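Long-range contact in leucine aminopeptidase (Fimbriiglobus ruber, PDB 7D1B), which probably converts N-terminal glutamine of peptides to pyroglutamate as a zinc-dependent glutaminyl cyclase of the M28 aminopeptidase family: residues 110-121 against 175-186. Numbering follows the deposited sequence.
Sequences MTNLIASWFPDR and SNVGVDFVLFDG
Trp117 turns the edge of its indole onto the ring of Phe181, with NE1 3.4 Å above the phenyl plane, over its centre. The planes of the phenyl and the five-membered ring meet at 67°, an edge-to-face pair in which the indole N-H side faces the pi cloud. With CG anti to the carbonyl carbon, beside the backbone N (chi1 -51°), the indole lies toward Phe181, and Val179 O sits at its edge, 3.3 Å from Trp117 CD1. Helix 153-167 packs on both rings, through Ala167 on Trp117 and through Met163 and Leu166 on Phe181, so this is the tight, apolar side. Beneath it, strands 110-117 and 178-184 run antiparallel at 162°, and six backbone bonds join the pairs Leu113-Leu183, Ala115-Phe181 and Trp117-Val179. On the other face Ile114 and Ser116 are partly exposed, while Asp180 and Val182 are buried. There Ser116 OG donates to Asp180 OD1 at 2.7 Å from above the carboxylate plane, and Arg124 forms a salt bridge to the same oxygen. The outer turn is looser: Pro119 and Asp120 do not touch 175-186, but Arg121 reaches back, NE (3.0 Å) and NH2 (2.9 Å) both gripping Ser175 O nearly in the guanidinium plane. A leucine here removes both donors to Ser175 O and the NH1 bond to Asp120 O, and would probably leave the 118-121 turn freer to move. At the other end, Asp185 OD2 takes Thr111 N on its anti lone pair, while Asn112 OD1 receives Asp185 N at 2.9 Å; Ser69 holds Asp185 OD1. Side chains thus continue the backbone pairing past the last strand bridge, and the chain then leads on to the zinc ligand Glu188.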
loop_
_atom_site.group_PDB
_atom_site.type_symbol
_atom_site.label_atom_id
_atom_site.label_comp_id
_atom_site.label_asym_id
_atom_site.label_seq_id
_atom_site.Cartn_x
_atom_site.Cartn_y
_atom_site.Cartn_z
ATOM N N MET A 110 -16.478 1.642 6.764
ATOM C CA MET A 110 -15.094 1.593 6.328
ATOM C C MET A 110 -14.204 1.758 7.549
ATOM O O MET A 110 -14.550 2.479 8.501
ATOM C CB MET A 110 -14.808 2.736 5.356
ATOM C CG MET A 110 -15.659 2.685 4.134
ATOM S SD MET A 110 -14.871 1.557 2.973
ATOM C CE MET A 110 -15.876 1.801 1.490
ATOM N N THR A 111 -13.032 1.128 7.497
ATOM C CA THR A 111 -12.048 1.272 8.573
ATOM C C THR A 111 -10.652 1.321 7.973
ATOM O O THR A 111 -10.200 0.329 7.390
ATOM C CB THR A 111 -12.124 0.110 9.577
ATOM O OG1 THR A 111 -13.468 -0.054 10.033
ATOM C CG2 THR A 111 -11.225 0.383 10.790
ATOM N N ASN A 112 -9.950 2.446 8.125
ATOM C CA ASN A 112 -8.516 2.423 7.861
ATOM C C ASN A 112 -7.810 1.892 9.105
ATOM O O ASN A 112 -8.247 2.124 10.231
ATOM C CB ASN A 112 -7.971 3.826 7.594
ATOM C CG ASN A 112 -8.541 4.480 6.346
ATOM O OD1 ASN A 112 -8.888 3.809 5.360
ATOM N ND2 ASN A 112 -8.601 5.809 6.373
ATOM N N LEU A 113 -6.724 1.163 8.903
ATOM C CA LEU A 113 -5.925 0.660 10.020
ATOM C C LEU A 113 -4.560 1.333 9.997
ATOM O O LEU A 113 -3.941 1.463 8.941
ATOM C CB LEU A 113 -5.740 -0.851 9.906
ATOM C CG LEU A 113 -5.541 -1.790 11.094
ATOM C CD1 LEU A 113 -6.695 -1.655 12.070
ATOM C CD2 LEU A 113 -5.409 -3.241 10.650
ATOM N N ILE A 114 -4.087 1.773 11.154
ATOM C CA ILE A 114 -2.773 2.391 11.259
ATOM C C ILE A 114 -1.982 1.608 12.291
ATOM O O ILE A 114 -2.419 1.474 13.437
ATOM C CB ILE A 114 -2.862 3.869 11.659
ATOM C CG1 ILE A 114 -3.735 4.653 10.675
ATOM C CG2 ILE A 114 -1.449 4.477 11.771
ATOM C CD1 ILE A 114 -4.172 6.011 11.203
ATOM N N ALA A 115 -0.820 1.101 11.898
ATOM C CA ALA A 115 0.113 0.441 12.813
ATOM C C ALA A 115 1.336 1.342 12.934
ATOM O O ALA A 115 2.068 1.529 11.961
ATOM C CB ALA A 115 0.493 -0.947 12.311
ATOM N N SER A 116 1.537 1.915 14.119
ATOM C CA SER A 116 2.513 2.974 14.326
ATOM C C SER A 116 3.733 2.446 15.052
ATOM O O SER A 116 3.619 1.725 16.055
ATOM C CB SER A 116 1.906 4.114 15.149
ATOM O OG SER A 116 0.935 4.840 14.449
ATOM N N TRP A 117 4.889 2.894 14.577
ATOM C CA TRP A 117 6.198 2.588 15.135
ATOM C C TRP A 117 6.910 3.895 15.468
ATOM O O TRP A 117 6.861 4.864 14.695
ATOM C CB TRP A 117 7.053 1.845 14.083
ATOM C CG TRP A 117 6.383 0.658 13.441
ATOM C CD1 TRP A 117 5.722 0.646 12.250
ATOM C CD2 TRP A 117 6.283 -0.674 13.968
ATOM N NE1 TRP A 117 5.241 -0.613 11.977
ATOM C CE2 TRP A 117 5.573 -1.445 13.020
ATOM C CE3 TRP A 117 6.741 -1.295 15.147
ATOM C CZ2 TRP A 117 5.323 -2.809 13.199
ATOM C CZ3 TRP A 117 6.473 -2.647 15.328
ATOM C CH2 TRP A 117 5.775 -3.393 14.356
ATOM N N PHE A 118 7.598 3.904 16.606
ATOM C CA PHE A 118 8.478 4.996 17.035
ATOM C C PHE A 118 7.664 6.262 17.308
ATOM O O PHE A 118 7.697 7.223 16.532
ATOM C CB PHE A 118 9.620 5.268 16.036
ATOM C CG PHE A 118 10.159 4.030 15.340
ATOM C CD1 PHE A 118 10.525 2.871 16.049
ATOM C CD2 PHE A 118 10.266 4.018 13.955
ATOM C CE1 PHE A 118 10.983 1.740 15.374
ATOM C CE2 PHE A 118 10.745 2.884 13.279
ATOM C CZ PHE A 118 11.105 1.755 13.996
ATOM N N PRO A 119 6.913 6.291 18.405
ATOM C CA PRO A 119 5.985 7.417 18.617
ATOM C C PRO A 119 6.671 8.739 18.925
ATOM O O PRO A 119 6.072 9.795 18.691
ATOM C CB PRO A 119 5.117 6.949 19.796
ATOM C CG PRO A 119 5.990 5.939 20.514
ATOM C CD PRO A 119 6.746 5.231 19.411
ATOM N N ASP A 120 7.888 8.730 19.455
ATOM C CA ASP A 120 8.493 9.964 19.969
ATOM C C ASP A 120 9.335 10.610 18.868
ATOM O O ASP A 120 10.572 10.612 18.911
ATOM C CB ASP A 120 9.351 9.658 21.194
ATOM C CG ASP A 120 9.626 10.862 22.009
ATOM O OD1 ASP A 120 9.350 11.976 21.512
ATOM O OD2 ASP A 120 10.116 10.693 23.147
ATOM N N ARG A 121 8.641 11.153 17.857
ATOM C CA ARG A 121 9.278 11.669 16.645
ATOM C C ARG A 121 8.473 12.845 16.097
ATOM O O ARG A 121 7.242 12.778 16.018
ATOM C CB ARG A 121 9.330 10.591 15.554
ATOM C CG ARG A 121 10.207 9.376 15.894
ATOM C CD ARG A 121 11.686 9.727 15.865
ATOM N NE ARG A 121 12.564 8.556 15.995
ATOM C CZ ARG A 121 12.927 8.028 17.159
ATOM N NH1 ARG A 121 12.527 8.566 18.311
ATOM N NH2 ARG A 121 13.735 6.988 17.164
ATOM N N SER A 175 15.769 4.543 13.401
ATOM C CA SER A 175 15.041 5.490 12.567
ATOM C C SER A 175 14.943 6.843 13.247
ATOM O O SER A 175 14.443 6.938 14.371
ATOM C CB SER A 175 13.627 4.986 12.294
ATOM O OG SER A 175 12.960 5.946 11.494
ATOM N N ASN A 176 15.317 7.895 12.523
ATOM C CA ASN A 176 15.146 9.253 13.019
ATOM C C ASN A 176 13.749 9.804 12.784
ATOM O O ASN A 176 13.481 10.955 13.160
ATOM C CB ASN A 176 16.189 10.161 12.371
ATOM C CG ASN A 176 17.592 9.720 12.703
ATOM O OD1 ASN A 176 17.872 9.315 13.840
ATOM N ND2 ASN A 176 18.476 9.755 11.719
ATOM N N VAL A 177 12.864 9.007 12.205
ATOM C CA VAL A 177 11.492 9.393 11.899
ATOM C C VAL A 177 10.531 8.354 12.458
ATOM O O VAL A 177 10.869 7.180 12.622
ATOM C CB VAL A 177 11.285 9.563 10.378
ATOM C CG1 VAL A 177 12.074 10.765 9.868
ATOM C CG2 VAL A 177 11.655 8.294 9.619
ATOM N N GLY A 178 9.306 8.777 12.728
ATOM C CA GLY A 178 8.257 7.811 12.975
ATOM C C GLY A 178 7.919 7.067 11.701
ATOM O O GLY A 178 8.167 7.560 10.596
ATOM N N VAL A 179 7.338 5.870 11.844
ATOM C CA VAL A 179 6.865 5.129 10.670
ATOM C C VAL A 179 5.467 4.621 10.962
ATOM O O VAL A 179 5.269 3.861 11.916
ATOM C CB VAL A 179 7.797 3.963 10.288
ATOM C CG1 VAL A 179 7.240 3.226 9.061
ATOM C CG2 VAL A 179 9.191 4.470 9.995
ATOM N N ASP A 180 4.501 5.028 10.134
ATOM C CA ASP A 180 3.131 4.539 10.227
ATOM C C ASP A 180 2.834 3.659 9.022
ATOM O O ASP A 180 2.992 4.099 7.873
ATOM C CB ASP A 180 2.136 5.697 10.288
ATOM C CG ASP A 180 2.265 6.461 11.574
ATOM O OD1 ASP A 180 2.611 5.828 12.592
ATOM O OD2 ASP A 180 2.056 7.686 11.589
ATOM N N PHE A 181 2.444 2.411 9.287
ATOM C CA PHE A 181 1.887 1.541 8.260
ATOM C C PHE A 181 0.402 1.876 8.190
ATOM O O PHE A 181 -0.308 1.756 9.199
ATOM C CB PHE A 181 2.031 0.078 8.677
ATOM C CG PHE A 181 3.443 -0.471 8.666
ATOM C CD1 PHE A 181 4.556 0.291 8.300
ATOM C CD2 PHE A 181 3.648 -1.806 9.023
ATOM C CE1 PHE A 181 5.851 -0.280 8.287
ATOM C CE2 PHE A 181 4.925 -2.368 9.005
ATOM C CZ PHE A 181 6.020 -1.618 8.639
ATOM N N VAL A 182 -0.068 2.328 7.036
ATOM C CA VAL A 182 -1.454 2.754 6.898
ATOM C C VAL A 182 -2.114 1.871 5.845
ATOM O O VAL A 182 -1.643 1.792 4.699
ATOM C CB VAL A 182 -1.568 4.247 6.535
ATOM C CG1 VAL A 182 -3.035 4.651 6.408
ATOM C CG2 VAL A 182 -0.826 5.108 7.578
ATOM N N LEU A 183 -3.210 1.220 6.236
ATOM C CA LEU A 183 -4.008 0.383 5.349
ATOM C C LEU A 183 -5.319 1.104 5.063
ATOM O O LEU A 183 -6.122 1.352 5.982
ATOM C CB LEU A 183 -4.252 -0.980 5.989
ATOM C CG LEU A 183 -2.946 -1.785 6.029
ATOM C CD1 LEU A 183 -3.032 -2.854 7.084
ATOM C CD2 LEU A 183 -2.651 -2.356 4.667
ATOM N N PHE A 184 -5.516 1.471 3.797
ATOM C CA PHE A 184 -6.708 2.202 3.374
ATOM C C PHE A 184 -7.827 1.245 2.997
ATOM O O PHE A 184 -7.654 0.371 2.136
ATOM C CB PHE A 184 -6.413 3.060 2.150
ATOM C CG PHE A 184 -5.332 4.089 2.354
ATOM C CD1 PHE A 184 -5.416 5.052 3.364
ATOM C CD2 PHE A 184 -4.223 4.107 1.514
ATOM C CE1 PHE A 184 -4.413 6.005 3.516
ATOM C CE2 PHE A 184 -3.231 5.062 1.663
ATOM C CZ PHE A 184 -3.325 6.003 2.664
ATOM N N ASP A 185 -8.994 1.439 3.608
ATOM C CA ASP A 185 -10.193 0.771 3.138
ATOM C C ASP A 185 -10.740 1.497 1.904
ATOM O O ASP A 185 -10.359 2.631 1.589
ATOM C CB ASP A 185 -11.236 0.783 4.257
ATOM C CG ASP A 185 -12.241 -0.372 4.183
ATOM O OD1 ASP A 185 -12.371 -1.056 3.132
ATOM O OD2 ASP A 185 -12.911 -0.600 5.222
ATOM N N GLY A 186 -11.647 0.827 1.207
ATOM C CA GLY A 186 -12.482 1.495 0.227
ATOM C C GLY A 186 -11.731 2.141 -0.913
ATOM O O GLY A 186 -12.205 3.135 -1.480
#